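Local atomic coordinates of hypothetical protein Atu2648 (Agrobacterium tumefaciens str. C58, PDB entry 1ZCE), a protein that is of unknown function but adopts the EVE fold, akin to ASCH and PUA domains, and may, like related domains, bind modified nucleic acid bases. Residues Y7-F12 / E27-V32; K49-H54 / E110-V115; R89-M94 / N141-P146; Q96-K101 / L131-M136; R42-G47 / D84-R89. All blocks are in the same frame, centred on the assembly; numbering follows the deposited sequence.

Interaction 1 (Y7-F12 / E27-V32)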
# COMPACT_ATOMS: atom_id res chain seq x y z
N TYR A 7 1.52 -0.87 -0.15
CA TYR A 7 2.58 0.10 -0.40
C TYR A 7 3.60 0.04 0.72
O TYR A 7 3.25 0.19 1.89
CB TYR A 7 2.01 1.53 -0.46
CG TYR A 7 0.78 1.70 -1.30
CD1 TYR A 7 -0.46 1.26 -0.84
CD2 TYR A 7 0.85 2.26 -2.58
CE1 TYR A 7 -1.60 1.37 -1.63
CE2 TYR A 7 -0.29 2.37 -3.37
CZ TYR A 7 -1.51 1.92 -2.89
OH TYR A 7 -2.64 1.99 -3.68
N LYS A 8 4.85 -0.22 0.37
CA LYS A 8 5.91 -0.26 1.37
C LYS A 8 6.45 1.16 1.56
O LYS A 8 6.66 1.89 0.58
CB LYS A 8 7.05 -1.17 0.92
CG LYS A 8 6.69 -2.64 0.82
CD LYS A 8 7.95 -3.48 0.61
CE LYS A 8 7.66 -4.96 0.66
NZ LYS A 8 8.90 -5.78 0.54
N SER A 9 6.67 1.55 2.80
CA SER A 9 7.20 2.88 3.10
C SER A 9 8.11 2.75 4.32
O SER A 9 7.71 2.18 5.33
CB SER A 9 6.05 3.85 3.39
OG SER A 9 6.50 5.19 3.44
N GLU A 10 9.32 3.27 4.22
CA GLU A 10 10.26 3.22 5.34
C GLU A 10 9.89 4.36 6.28
O GLU A 10 9.96 5.52 5.89
CB GLU A 10 11.69 3.37 4.84
CG GLU A 10 12.09 2.28 3.87
CD GLU A 10 13.53 2.40 3.42
OE1 GLU A 10 13.96 1.55 2.62
OE2 GLU A 10 14.23 3.34 3.87
N PRO A 11 9.51 4.04 7.52
CA PRO A 11 9.12 5.08 8.49
C PRO A 11 10.10 6.21 8.72
O PRO A 11 9.70 7.33 9.05
CB PRO A 11 8.81 4.28 9.75
CG PRO A 11 9.68 3.07 9.63
CD PRO A 11 9.57 2.71 8.17
N PHE A 12 11.39 5.94 8.54
CA PHE A 12 12.42 6.96 8.73
C PHE A 12 12.26 8.04 7.65
O PHE A 12 12.55 9.22 7.87
CB PHE A 12 13.80 6.31 8.65
CG PHE A 12 14.93 7.24 8.99
CD1 PHE A 12 15.42 8.14 8.04
CD2 PHE A 12 15.50 7.23 10.26
CE1 PHE A 12 16.46 9.01 8.36
CE2 PHE A 12 16.54 8.09 10.58
CZ PHE A 12 17.02 8.99 9.63
N GLU A 27 -0.72 12.13 -0.72
CA GLU A 27 0.72 12.20 -0.96
C GLU A 27 1.06 11.54 -2.29
O GLU A 27 0.64 10.42 -2.56
CB GLU A 27 1.46 11.48 0.17
CG GLU A 27 2.97 11.43 0.01
CD GLU A 27 3.63 12.77 0.26
OE1 GLU A 27 4.87 12.86 0.10
OE2 GLU A 27 2.93 13.73 0.64
N GLU A 28 1.84 12.24 -3.11
CA GLU A 28 2.27 11.71 -4.39
C GLU A 28 3.24 10.58 -4.06
O GLU A 28 4.18 10.77 -3.29
CB GLU A 28 2.98 12.79 -5.21
CG GLU A 28 3.35 12.34 -6.61
CD GLU A 28 4.22 13.34 -7.35
OE1 GLU A 28 4.51 13.09 -8.54
OE2 GLU A 28 4.60 14.37 -6.76
N TRP A 29 3.02 9.40 -4.64
CA TRP A 29 3.89 8.26 -4.35
C TRP A 29 5.12 8.23 -5.24
O TRP A 29 5.29 7.35 -6.08
CB TRP A 29 3.10 6.95 -4.47
CG TRP A 29 3.58 5.93 -3.50
CD1 TRP A 29 4.12 4.71 -3.79
CD2 TRP A 29 3.62 6.06 -2.08
NE1 TRP A 29 4.50 4.07 -2.64
CE2 TRP A 29 4.20 4.88 -1.57
CE3 TRP A 29 3.22 7.06 -1.18
CZ2 TRP A 29 4.40 4.67 -0.20
CZ3 TRP A 29 3.42 6.85 0.18
CH2 TRP A 29 4.00 5.66 0.66
N THR A 30 6.00 9.20 -5.01
CA THR A 30 7.23 9.37 -5.78
C THR A 30 8.35 8.41 -5.42
O THR A 30 8.30 7.72 -4.41
CB THR A 30 7.78 10.79 -5.60
OG1 THR A 30 8.09 10.99 -4.21
CG2 THR A 30 6.75 11.82 -6.02
N GLY A 31 9.37 8.38 -6.28
CA GLY A 31 10.53 7.54 -6.02
C GLY A 31 10.51 6.10 -6.47
O GLY A 31 11.51 5.40 -6.32
N VAL A 32 9.39 5.63 -7.02
CA VAL A 32 9.33 4.25 -7.48
C VAL A 32 10.11 4.15 -8.79
O VAL A 32 9.81 4.84 -9.76
CB VAL A 32 7.87 3.80 -7.69
CG1 VAL A 32 7.83 2.42 -8.34
CG2 VAL A 32 7.15 3.78 -6.35
O HOH W 1 6.21 1.86 -2.09
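The rings of Tyr7 and Trp29 meet edge-to-face in the core of this EVE domain, a PUA-related fold built on a mixed beta sheet. Over one face of the indole lies the rim of the phenol, with CD2 of Tyr7 4.1 Å from NE1 of Trp29. The planes stand at 79°, and 5.5 Å separates the Tyr7 ring centroid from that of the five-membered ring of Trp29, a T-shaped pair with tyrosine giving the edge. With CG beside the backbone N (chi1 -47°), the phenol swings under the indole and brings CD2 to its face. CB of Tyr7 lies off the CE2-CZ2 side, 4.0 Å from CZ2 of Trp29. Farther along strand 4-9, Ser9 turns its CB to the benzo half, 3.9 Å from CH2 of Trp29, while its OG is hydrogen-bonded to the carbonyl of Trp14. Trp29 follows the short edge strand 27-28 and centres an inverse gamma turn; Ile88 and Phe52 also touch it. At the indole edge a water in the ring plane joins the two segments: it accepts from NE1 of Trp29 at 2.8 Å and donates to the carbonyl O of Lys8 at 2.7 Å.

Interaction 2 (K49-H54 / E110-V115); sequences KGFFYH and EKMSLV
In the EVE fold the mixed sheet is packed by helices, and here the central strand 49-54 meets the start of the short helix 113-116 through apolar side chains. The main element is a CH-pi contact between Leu114 and Tyr53. Methyl CD1 of Leu114 sits squarely over the phenol, 3.9 Å from the ring centroid and only 8° off the ring normal, so that it lies almost equally far from several ring carbons. The second methyl rides nearer the rim, with CD2 of Leu114 4.1 Å from CE2 of Tyr53. Both side chains leave their backbones with CG opposite the N (chi1 174° for Tyr53 and -180° for Leu114), and this sends the ring and the isobutyl group out to meet across a 9.4 Å gap between the CA atoms of Tyr53 and Leu114. Selenomethionine Met112, at the N-cap position of the helix, makes the other contact. All its torsions are near 180°, and the stretched chain brings CE of Met112 to 4.2 Å from CE2 of Phe51, at an oblique angle to that ring. All four residues are buried. Around them, Leu100 of helix 100-105 touches both Tyr53 and Leu114, while Phe51 packs on Val133 and Cys134 of helix 127-136 and meets the ring of Tyr130. Val61 of strand 60-73 and Leu6 of strand 4-9 flank the two aromatic residues within the sheet.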
# COMPACT_ATOMS: atom_id res chain seq x y z
N LYS A 49 -8.38 0.53 -2.37
CA LYS A 49 -7.84 0.48 -1.02
C LYS A 49 -6.57 -0.37 -0.96
O LYS A 49 -6.37 -1.28 -1.77
CB LYS A 49 -8.89 -0.08 -0.07
CG LYS A 49 -10.20 0.68 -0.08
CD LYS A 49 -10.02 2.13 0.36
CE LYS A 49 -11.35 2.86 0.51
NZ LYS A 49 -12.13 2.93 -0.76
N GLY A 50 -5.72 -0.05 0.00
CA GLY A 50 -4.49 -0.79 0.15
C GLY A 50 -3.88 -0.64 1.53
O GLY A 50 -4.33 0.16 2.35
N PHE A 51 -2.84 -1.44 1.77
CA PHE A 51 -2.15 -1.41 3.05
C PHE A 51 -0.94 -0.51 3.03
O PHE A 51 -0.22 -0.45 2.03
CB PHE A 51 -1.68 -2.81 3.45
CG PHE A 51 -2.79 -3.78 3.73
CD1 PHE A 51 -3.86 -3.42 4.55
CD2 PHE A 51 -2.75 -5.07 3.21
CE1 PHE A 51 -4.86 -4.34 4.85
CE2 PHE A 51 -3.75 -5.99 3.50
CZ PHE A 51 -4.81 -5.62 4.33
N PHE A 52 -0.73 0.21 4.12
CA PHE A 52 0.44 1.06 4.28
C PHE A 52 1.30 0.18 5.20
O PHE A 52 0.92 -0.09 6.34
CB PHE A 52 0.06 2.38 4.94
CG PHE A 52 1.16 3.42 4.94
CD1 PHE A 52 2.18 3.38 5.89
CD2 PHE A 52 1.17 4.44 3.99
CE1 PHE A 52 3.19 4.36 5.90
CE2 PHE A 52 2.18 5.42 4.00
CZ PHE A 52 3.18 5.38 4.95
N TYR A 53 2.43 -0.27 4.67
CA TYR A 53 3.33 -1.17 5.37
C TYR A 53 4.67 -0.53 5.64
O TYR A 53 5.31 -0.03 4.72
CB TYR A 53 3.51 -2.44 4.54
CG TYR A 53 4.53 -3.43 5.07
CD1 TYR A 53 5.86 -3.40 4.63
CD2 TYR A 53 4.17 -4.40 5.99
CE1 TYR A 53 6.80 -4.32 5.10
CE2 TYR A 53 5.10 -5.32 6.47
CZ TYR A 53 6.41 -5.27 6.02
OH TYR A 53 7.31 -6.18 6.51
N HIS A 54 5.09 -0.54 6.90
CA HIS A 54 6.38 0.02 7.26
C HIS A 54 7.47 -1.00 6.94
O HIS A 54 7.51 -2.09 7.51
CB HIS A 54 6.42 0.38 8.75
CG HIS A 54 5.81 1.71 9.06
ND1 HIS A 54 5.51 2.11 10.34
CD2 HIS A 54 5.47 2.75 8.26
CE1 HIS A 54 5.01 3.33 10.32
NE2 HIS A 54 4.98 3.75 9.07
N GLU A 110 0.24 -17.43 2.42
CA GLU A 110 1.47 -17.97 1.84
C GLU A 110 1.82 -17.48 0.44
O GLU A 110 2.99 -17.46 0.07
CB GLU A 110 1.41 -19.50 1.79
CG GLU A 110 1.33 -20.18 3.13
CD GLU A 110 1.76 -21.63 3.05
OE1 GLU A 110 1.25 -22.35 2.17
OE2 GLU A 110 2.60 -22.04 3.88
N LYS A 111 0.81 -17.11 -0.34
CA LYS A 111 1.06 -16.65 -1.70
C LYS A 111 1.02 -15.13 -1.81
O LYS A 111 1.10 -14.58 -2.91
CB LYS A 111 0.03 -17.26 -2.66
CG LYS A 111 0.12 -18.78 -2.77
CD LYS A 111 -0.96 -19.34 -3.69
CE LYS A 111 -0.87 -20.85 -3.81
NZ LYS A 111 0.40 -21.30 -4.44
N MSE A 112 0.91 -14.45 -0.68
CA MSE A 112 0.85 -12.99 -0.67
C MSE A 112 2.17 -12.41 -1.17
O MSE A 112 3.25 -12.87 -0.78
CB MSE A 112 0.53 -12.49 0.73
CG MSE A 112 0.07 -11.04 0.81
SE MSE A 112 -0.35 -10.55 2.61
CE MSE A 112 -0.68 -8.67 2.31
N SER A 113 2.09 -11.40 -2.02
CA SER A 113 3.28 -10.76 -2.57
C SER A 113 4.22 -10.29 -1.47
O SER A 113 5.44 -10.35 -1.61
CB SER A 113 2.88 -9.58 -3.45
OG SER A 113 4.00 -9.02 -4.11
N LEU A 114 3.65 -9.83 -0.36
CA LEU A 114 4.45 -9.34 0.76
C LEU A 114 5.47 -10.36 1.25
O LEU A 114 6.55 -10.00 1.70
CB LEU A 114 3.54 -8.92 1.91
CG LEU A 114 4.22 -8.38 3.18
CD1 LEU A 114 4.99 -7.10 2.86
CD2 LEU A 114 3.18 -8.12 4.24
N VAL A 115 5.12 -11.64 1.17
CA VAL A 115 6.02 -12.69 1.62
C VAL A 115 6.75 -13.43 0.50
O VAL A 115 7.68 -14.19 0.76
CB VAL A 115 5.28 -13.73 2.49
CG1 VAL A 115 4.69 -13.05 3.72
CG2 VAL A 115 4.19 -14.40 1.68

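Interaction 3 (R89-M94 / N141-P146); sequences RAVCDM and NPPKSP
Val91, Cys92 and Pro143 form a small apolar contact at a classic beta bulge, where strand 84-99 of the EVE-domain sheet is met by the C-terminal tail. Val91 and Cys92 are both opposite Ile64 of strand 60-73, the pairing that defines the bulge. The extra residue lets these two consecutive side chains point toward the same proline instead of to different faces of the sheet. The irregularity shows in the backbone of Val91, whose psi of -53° departs from the extended values of its neighbours.

The contact between the segments is van der Waals in kind, and the ring of Pro143 provides it. Valine and proline side chains run antiparallel, side by side, and do not meet end to end; CB of Pro143 also lies 4.1 Å from CG1 of Val91. Pro143 rests in addition on Ile64 and on Lys49, so its ring lies across several strands.

Polar bonds to other parts of the chain anchor the tail. The carbonyl of Pro143 accepts from the hydroxyl of Tyr130 on helix 127-136, and Ser145 is tied through its OG to the backbone of Asn3 and Lys49.

At the contact itself, a single ring carbon is shared: CG of Pro143 stands 3.7 Å from CG1 of Val91 and 4.1 Å from SG of Cys92.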
# COMPACT_ATOMS: atom_id res chain seq x y z
N ARG A 89 -3.95 8.51 0.01
CA ARG A 89 -4.30 9.21 1.24
C ARG A 89 -4.80 8.23 2.29
O ARG A 89 -5.29 7.15 1.97
CB ARG A 89 -5.36 10.29 0.99
CG ARG A 89 -6.68 9.79 0.46
CD ARG A 89 -7.56 10.98 0.10
NE ARG A 89 -8.76 10.60 -0.64
CZ ARG A 89 -9.56 11.48 -1.24
NH1 ARG A 89 -10.63 11.06 -1.90
NH2 ARG A 89 -9.28 12.78 -1.19
N ALA A 90 -4.66 8.61 3.55
CA ALA A 90 -5.09 7.76 4.65
C ALA A 90 -6.60 7.57 4.70
O ALA A 90 -7.37 8.48 4.38
CB ALA A 90 -4.60 8.33 5.96
N VAL A 91 -7.01 6.37 5.08
CA VAL A 91 -8.43 6.05 5.23
C VAL A 91 -8.66 5.80 6.73
O VAL A 91 -9.53 6.41 7.34
CB VAL A 91 -8.83 4.79 4.43
CG1 VAL A 91 -10.28 4.42 4.74
CG2 VAL A 91 -8.69 5.07 2.94
N CYS A 92 -7.86 4.91 7.31
CA CYS A 92 -7.98 4.61 8.73
C CYS A 92 -6.77 3.82 9.22
O CYS A 92 -6.04 3.23 8.43
CB CYS A 92 -9.26 3.80 9.00
SG CYS A 92 -9.27 2.14 8.26
N ASP A 93 -6.55 3.83 10.53
CA ASP A 93 -5.44 3.09 11.10
C ASP A 93 -5.84 1.63 11.17
O ASP A 93 -7.02 1.29 11.07
CB ASP A 93 -5.15 3.56 12.53
CG ASP A 93 -4.95 5.05 12.63
OD1 ASP A 93 -4.08 5.58 11.92
OD2 ASP A 93 -5.66 5.69 13.43
N MSE A 94 -4.85 0.76 11.30
CA MSE A 94 -5.13 -0.65 11.46
C MSE A 94 -5.16 -0.72 12.99
O MSE A 94 -4.15 -0.47 13.64
CB MSE A 94 -3.98 -1.51 10.92
CG MSE A 94 -4.23 -3.01 11.05
SE MSE A 94 -5.77 -3.60 10.04
CE MSE A 94 -4.92 -3.74 8.32
N ASN A 141 -15.32 -5.50 8.91
CA ASN A 141 -15.79 -5.05 7.59
C ASN A 141 -14.98 -3.83 7.18
O ASN A 141 -15.45 -2.70 7.29
CB ASN A 141 -17.28 -4.68 7.65
CG ASN A 141 -18.19 -5.89 7.63
OD1 ASN A 141 -18.16 -6.69 6.70
ND2 ASN A 141 -19.00 -6.03 8.67
N PRO A 142 -13.76 -4.05 6.68
CA PRO A 142 -12.86 -2.98 6.25
C PRO A 142 -13.30 -2.21 5.01
O PRO A 142 -14.22 -2.61 4.30
CB PRO A 142 -11.55 -3.73 6.02
CG PRO A 142 -12.02 -5.02 5.45
CD PRO A 142 -13.17 -5.37 6.38
N PRO A 143 -12.63 -1.08 4.74
CA PRO A 143 -12.94 -0.24 3.58
C PRO A 143 -12.84 -1.09 2.31
O PRO A 143 -11.95 -1.94 2.20
CB PRO A 143 -11.87 0.84 3.64
CG PRO A 143 -11.66 1.00 5.11
CD PRO A 143 -11.61 -0.43 5.59
N LYS A 144 -13.73 -0.86 1.36
CA LYS A 144 -13.73 -1.64 0.12
C LYS A 144 -13.32 -0.84 -1.11
O LYS A 144 -13.52 0.38 -1.18
CB LYS A 144 -15.12 -2.26 -0.10
CG LYS A 144 -15.64 -3.07 1.08
CD LYS A 144 -14.80 -4.32 1.32
CE LYS A 144 -15.20 -5.01 2.62
NZ LYS A 144 -16.65 -5.38 2.65
N SER A 145 -12.72 -1.53 -2.08
CA SER A 145 -12.31 -0.92 -3.34
C SER A 145 -13.52 -0.93 -4.27
O SER A 145 -14.41 -1.78 -4.13
CB SER A 145 -11.17 -1.71 -3.99
OG SER A 145 -9.96 -1.55 -3.28
N PRO A 146 -13.56 -0.01 -5.24
CA PRO A 146 -14.68 0.05 -6.19
C PRO A 146 -14.76 -1.17 -7.10
O PRO A 146 -13.73 -1.72 -7.50
CB PRO A 146 -14.40 1.34 -6.97
CG PRO A 146 -12.90 1.40 -6.96
CD PRO A 146 -12.57 1.04 -5.53

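Interaction 4 (Q96-K101 / L131-M136)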
# COMPACT_ATOMS: atom_id res chain seq x y z
N GLN A 96 -4.94 -2.97 15.29
CA GLN A 96 -3.81 -3.70 15.85
C GLN A 96 -2.88 -4.01 14.68
O GLN A 96 -3.08 -4.99 13.95
CB GLN A 96 -4.26 -5.00 16.52
CG GLN A 96 -5.08 -4.81 17.79
CD GLN A 96 -6.52 -4.44 17.51
OE1 GLN A 96 -7.24 -5.17 16.82
NE2 GLN A 96 -6.96 -3.31 18.05
N PRO A 97 -1.86 -3.17 14.47
CA PRO A 97 -0.90 -3.37 13.37
C PRO A 97 -0.47 -4.83 13.23
O PRO A 97 -0.14 -5.48 14.22
CB PRO A 97 0.24 -2.43 13.75
CG PRO A 97 -0.50 -1.27 14.36
CD PRO A 97 -1.50 -1.98 15.26
N VAL A 98 -0.48 -5.32 12.00
CA VAL A 98 -0.14 -6.71 11.71
C VAL A 98 1.32 -6.88 11.31
O VAL A 98 1.77 -6.37 10.28
CB VAL A 98 -1.05 -7.25 10.58
CG1 VAL A 98 -0.78 -8.72 10.36
CG2 VAL A 98 -2.51 -7.01 10.93
N SER A 99 2.07 -7.61 12.14
CA SER A 99 3.49 -7.83 11.89
C SER A 99 3.74 -8.80 10.74
O SER A 99 2.93 -9.68 10.45
CB SER A 99 4.17 -8.36 13.15
OG SER A 99 3.76 -9.69 13.41
N LEU A 100 4.90 -8.63 10.11
CA LEU A 100 5.30 -9.50 9.01
C LEU A 100 5.41 -10.92 9.54
O LEU A 100 5.10 -11.88 8.83
CB LEU A 100 6.66 -9.04 8.46
CG LEU A 100 7.27 -9.91 7.36
CD1 LEU A 100 6.39 -9.86 6.12
CD2 LEU A 100 8.67 -9.42 7.05
N LYS A 101 5.86 -11.05 10.78
CA LYS A 101 6.01 -12.36 11.41
C LYS A 101 4.67 -13.09 11.43
O LYS A 101 4.59 -14.26 11.07
CB LYS A 101 6.55 -12.20 12.83
CG LYS A 101 6.75 -13.52 13.57
CD LYS A 101 7.41 -13.29 14.92
CE LYS A 101 7.61 -14.59 15.67
NZ LYS A 101 6.32 -15.27 15.97
N LEU A 131 -8.86 -9.14 3.29
CA LEU A 131 -9.82 -9.37 4.37
C LEU A 131 -9.19 -10.09 5.56
O LEU A 131 -9.51 -9.79 6.71
CB LEU A 131 -11.01 -10.18 3.84
CG LEU A 131 -11.89 -9.43 2.82
CD1 LEU A 131 -12.90 -10.38 2.22
CD2 LEU A 131 -12.58 -8.26 3.49
N GLU A 132 -8.29 -11.03 5.29
CA GLU A 132 -7.64 -11.77 6.37
C GLU A 132 -6.68 -10.88 7.18
O GLU A 132 -6.70 -10.91 8.41
CB GLU A 132 -6.89 -12.97 5.79
CG GLU A 132 -6.13 -13.82 6.81
CD GLU A 132 -7.03 -14.55 7.80
OE1 GLU A 132 -6.48 -15.24 8.69
OE2 GLU A 132 -8.27 -14.44 7.71
N VAL A 133 -5.86 -10.09 6.50
CA VAL A 133 -4.94 -9.20 7.20
C VAL A 133 -5.77 -8.19 8.00
O VAL A 133 -5.43 -7.87 9.14
CB VAL A 133 -3.99 -8.47 6.21
CG1 VAL A 133 -3.21 -7.37 6.92
CG2 VAL A 133 -3.01 -9.48 5.62
N CYS A 134 -6.85 -7.69 7.41
CA CYS A 134 -7.71 -6.75 8.13
C CYS A 134 -8.28 -7.38 9.40
O CYS A 134 -8.28 -6.75 10.46
CB CYS A 134 -8.84 -6.24 7.23
SG CYS A 134 -8.31 -4.96 6.06
N ARG A 135 -8.77 -8.62 9.30
CA ARG A 135 -9.31 -9.31 10.47
C ARG A 135 -8.23 -9.44 11.54
O ARG A 135 -8.48 -9.20 12.72
CB ARG A 135 -9.82 -10.71 10.10
CG ARG A 135 -11.24 -10.77 9.58
CD ARG A 135 -11.69 -12.22 9.47
NE ARG A 135 -10.95 -12.94 8.45
CZ ARG A 135 -11.27 -12.93 7.16
NH1 ARG A 135 -10.54 -13.61 6.29
NH2 ARG A 135 -12.33 -12.25 6.74
N MSE A 136 -7.04 -9.85 11.12
CA MSE A 136 -5.93 -10.00 12.05
C MSE A 136 -5.65 -8.67 12.72
O MSE A 136 -5.26 -8.62 13.89
CB MSE A 136 -4.67 -10.45 11.31
CG MSE A 136 -4.76 -11.84 10.70
SE MSE A 136 -3.28 -12.16 9.50
CE MSE A 136 -1.89 -12.39 10.81
O HOH W 2 -2.44 -7.78 14.70
O HOH W 3 -6.63 -7.91 16.29
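Val98 and selenomethionine Met136 lie crosswise where helix 127-136 packs on one end of the EVE-domain sheet. The two methyls of Val98 serve different partners. CG1, opposite the backbone N (chi1 -175°), meets the terminal methyl of Met136, with Val98 CG1 and Met136 CE 3.9 Å apart; a bend at chi3 (74°) brings that methyl to the valine's side. CG2 of Val98 presses against the helix itself, 3.5 Å from the carbonyl O of Val133 and 4.1 Å from CG1 of Val133.

The chain turns a corner at Gln96, and Ser99 then serves as N-cap of helix 100-105, its OG bonded to Asp102 N. Besides a backbone hydrogen bond with Gly137, Gln96 reaches the end of helix 127-136 through water, which donates to OE1 of Gln96 and to the carbonyl O of Met136, both at 2.9 Å. On the helix, Arg135 grips Glu132 side-on, NE and NH1 both reaching OE2.

The contact thus divides into an apolar part around Val98 and a hydrated part around Gln96. A carbonyl in the last turn of a helix lacks the usual partner four residues on, and at Met136 water meets that need while linking the helix end to the corner at Gln96.

Interaction 5 (R42-G47 / D84-R89); sequences RAMKIG and DCVDIR
Arg42 and Asp84 form a bidentate salt bridge, the guanidinium gripping the carboxylate side-on with one nitrogen to each oxygen. NE of Arg42 donates to OD1 of Asp84 at 2.9 Å in a nearly straight bond (167°), using the syn lone pair of that oxygen. NH2 of Arg42 reaches OD2 of Asp84 at 2.8 Å, more bent at 151° and tilted out of both planes. The flat groups are twisted 35° against each other, which suits the first bond better than the second. The outstretched arginine chain passes across the aspartate side chain, which brings its CG to 3.5 Å from OD1 of Asp84. Arg38 on helix 35-42 comes close to the same guanidinium, and its side chain also touches Asp84; the carboxylate would probably ease the meeting of the two positive charges.

Inward from the salt bridge the contact becomes apolar. Selenomethionine Met44 points toward the strand and lies roughly perpendicular to Val86, with SE of Met44 3.9 Å from CG2 of Val86. Both are buried: Met44 also rests on Trp5 and Tyr7 of strand 4-9, and Val86 on Met41 of helix 35-42.

The loop between helix 35-42 and strand 49-54 of the EVE fold is thus fastened to strand 84-99 by a salt bridge at one point and a buried selenomethionine-valine contact at another.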
# COMPACT_ATOMS: atom_id res chain seq x y z
N ARG A 42 -0.26 1.89 -12.24
CA ARG A 42 -1.04 2.19 -13.43
C ARG A 42 -2.34 1.39 -13.48
O ARG A 42 -3.28 1.78 -14.17
CB ARG A 42 -0.23 1.88 -14.70
CG ARG A 42 0.92 2.82 -14.95
CD ARG A 42 1.71 2.38 -16.16
NE ARG A 42 2.78 3.32 -16.47
CZ ARG A 42 3.61 3.18 -17.50
NH1 ARG A 42 3.49 2.13 -18.30
NH2 ARG A 42 4.54 4.09 -17.72
N ALA A 43 -2.39 0.28 -12.75
CA ALA A 43 -3.59 -0.55 -12.74
C ALA A 43 -4.59 -0.11 -11.68
O ALA A 43 -5.69 -0.66 -11.60
CB ALA A 43 -3.20 -2.00 -12.50
N MSE A 44 -4.22 0.88 -10.87
CA MSE A 44 -5.08 1.36 -9.80
C MSE A 44 -6.15 2.34 -10.25
O MSE A 44 -5.95 3.13 -11.18
CB MSE A 44 -4.24 2.01 -8.71
CG MSE A 44 -3.32 1.03 -8.01
SE MSE A 44 -2.11 1.92 -6.80
CE MSE A 44 -1.03 0.39 -6.36
N LYS A 45 -7.29 2.29 -9.57
CA LYS A 45 -8.40 3.19 -9.85
C LYS A 45 -8.63 4.06 -8.62
O LYS A 45 -8.22 3.71 -7.51
CB LYS A 45 -9.66 2.38 -10.15
CG LYS A 45 -9.54 1.50 -11.38
CD LYS A 45 -10.85 0.78 -11.70
CE LYS A 45 -10.67 -0.22 -12.84
NZ LYS A 45 -9.81 -1.36 -12.44
N ILE A 46 -9.29 5.19 -8.82
CA ILE A 46 -9.61 6.08 -7.71
C ILE A 46 -10.44 5.29 -6.71
O ILE A 46 -11.37 4.59 -7.10
CB ILE A 46 -10.43 7.30 -8.20
CG1 ILE A 46 -9.58 8.17 -9.12
CG2 ILE A 46 -10.94 8.11 -7.01
CD1 ILE A 46 -8.31 8.70 -8.46
N GLY A 47 -10.08 5.38 -5.44
CA GLY A 47 -10.83 4.65 -4.43
C GLY A 47 -10.28 3.28 -4.07
O GLY A 47 -10.70 2.70 -3.07
N ASP A 84 5.98 7.10 -13.59
CA ASP A 84 4.75 7.75 -13.17
C ASP A 84 4.24 7.09 -11.89
O ASP A 84 4.71 6.02 -11.50
CB ASP A 84 3.68 7.74 -14.29
CG ASP A 84 3.61 6.42 -15.05
OD1 ASP A 84 3.28 5.38 -14.45
OD2 ASP A 84 3.87 6.43 -16.28
N CYS A 85 3.29 7.74 -11.22
CA CYS A 85 2.77 7.22 -9.96
C CYS A 85 1.41 7.79 -9.60
O CYS A 85 0.94 8.77 -10.19
CB CYS A 85 3.76 7.57 -8.84
SG CYS A 85 4.10 9.37 -8.74
N VAL A 86 0.77 7.16 -8.62
CA VAL A 86 -0.51 7.62 -8.12
C VAL A 86 -0.25 8.47 -6.88
O VAL A 86 0.90 8.65 -6.46
CB VAL A 86 -1.44 6.44 -7.68
CG1 VAL A 86 -1.84 5.61 -8.89
CG2 VAL A 86 -0.73 5.56 -6.65
N ASP A 87 -1.32 9.01 -6.32
CA ASP A 87 -1.28 9.77 -5.08
C ASP A 87 -2.17 8.92 -4.17
O ASP A 87 -3.17 8.38 -4.63
CB ASP A 87 -1.95 11.14 -5.22
CG ASP A 87 -1.10 12.15 -5.97
OD1 ASP A 87 -0.17 11.76 -6.69
OD2 ASP A 87 -1.39 13.36 -5.83
N ILE A 88 -1.81 8.80 -2.89
CA ILE A 88 -2.62 8.03 -1.95
C ILE A 88 -2.90 8.86 -0.71
O ILE A 88 -2.17 9.81 -0.41
CB ILE A 88 -1.94 6.70 -1.52
CG1 ILE A 88 -0.60 6.98 -0.82
CG2 ILE A 88 -1.74 5.79 -2.72
CD1 ILE A 88 0.05 5.74 -0.21
N ARG A 89 -3.95 8.51 0.01
CA ARG A 89 -4.30 9.21 1.24
C ARG A 89 -4.80 8.23 2.29
O ARG A 89 -5.29 7.15 1.97
CB ARG A 89 -5.36 10.29 0.99
CG ARG A 89 -6.68 9.79 0.46
CD ARG A 89 -7.56 10.98 0.10
NE ARG A 89 -8.76 10.60 -0.64
CZ ARG A 89 -9.56 11.48 -1.24
NH1 ARG A 89 -10.63 11.06 -1.90
NH2 ARG A 89 -9.28 12.78 -1.19

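In the fold
All five contacts gather on one mixed sheet. Interactions 1 and 2 lie on neighbouring strands, 4-9 and 49-54, joined where Tyr7 N meets Phe51 O at 2.8 Å. Interaction 1 also adjoins interaction 5 through the pairing of strand 27-28 with strand 84-99, Trp29 N lying 2.9 Å from Val86 O. Strand 84-99 runs through interactions 5, 3 and 4 in turn; the outer two have centres about 23 Å apart and do not touch. Interactions 2 and 4, with centres about 10 Å apart, share a core in which Phe51 CZ approaches Val133 CB at 3.5 Å. The tail of interaction 3 is tied to interaction 2 by Lys49 N and Ser145 OG, 2.8 Å apart.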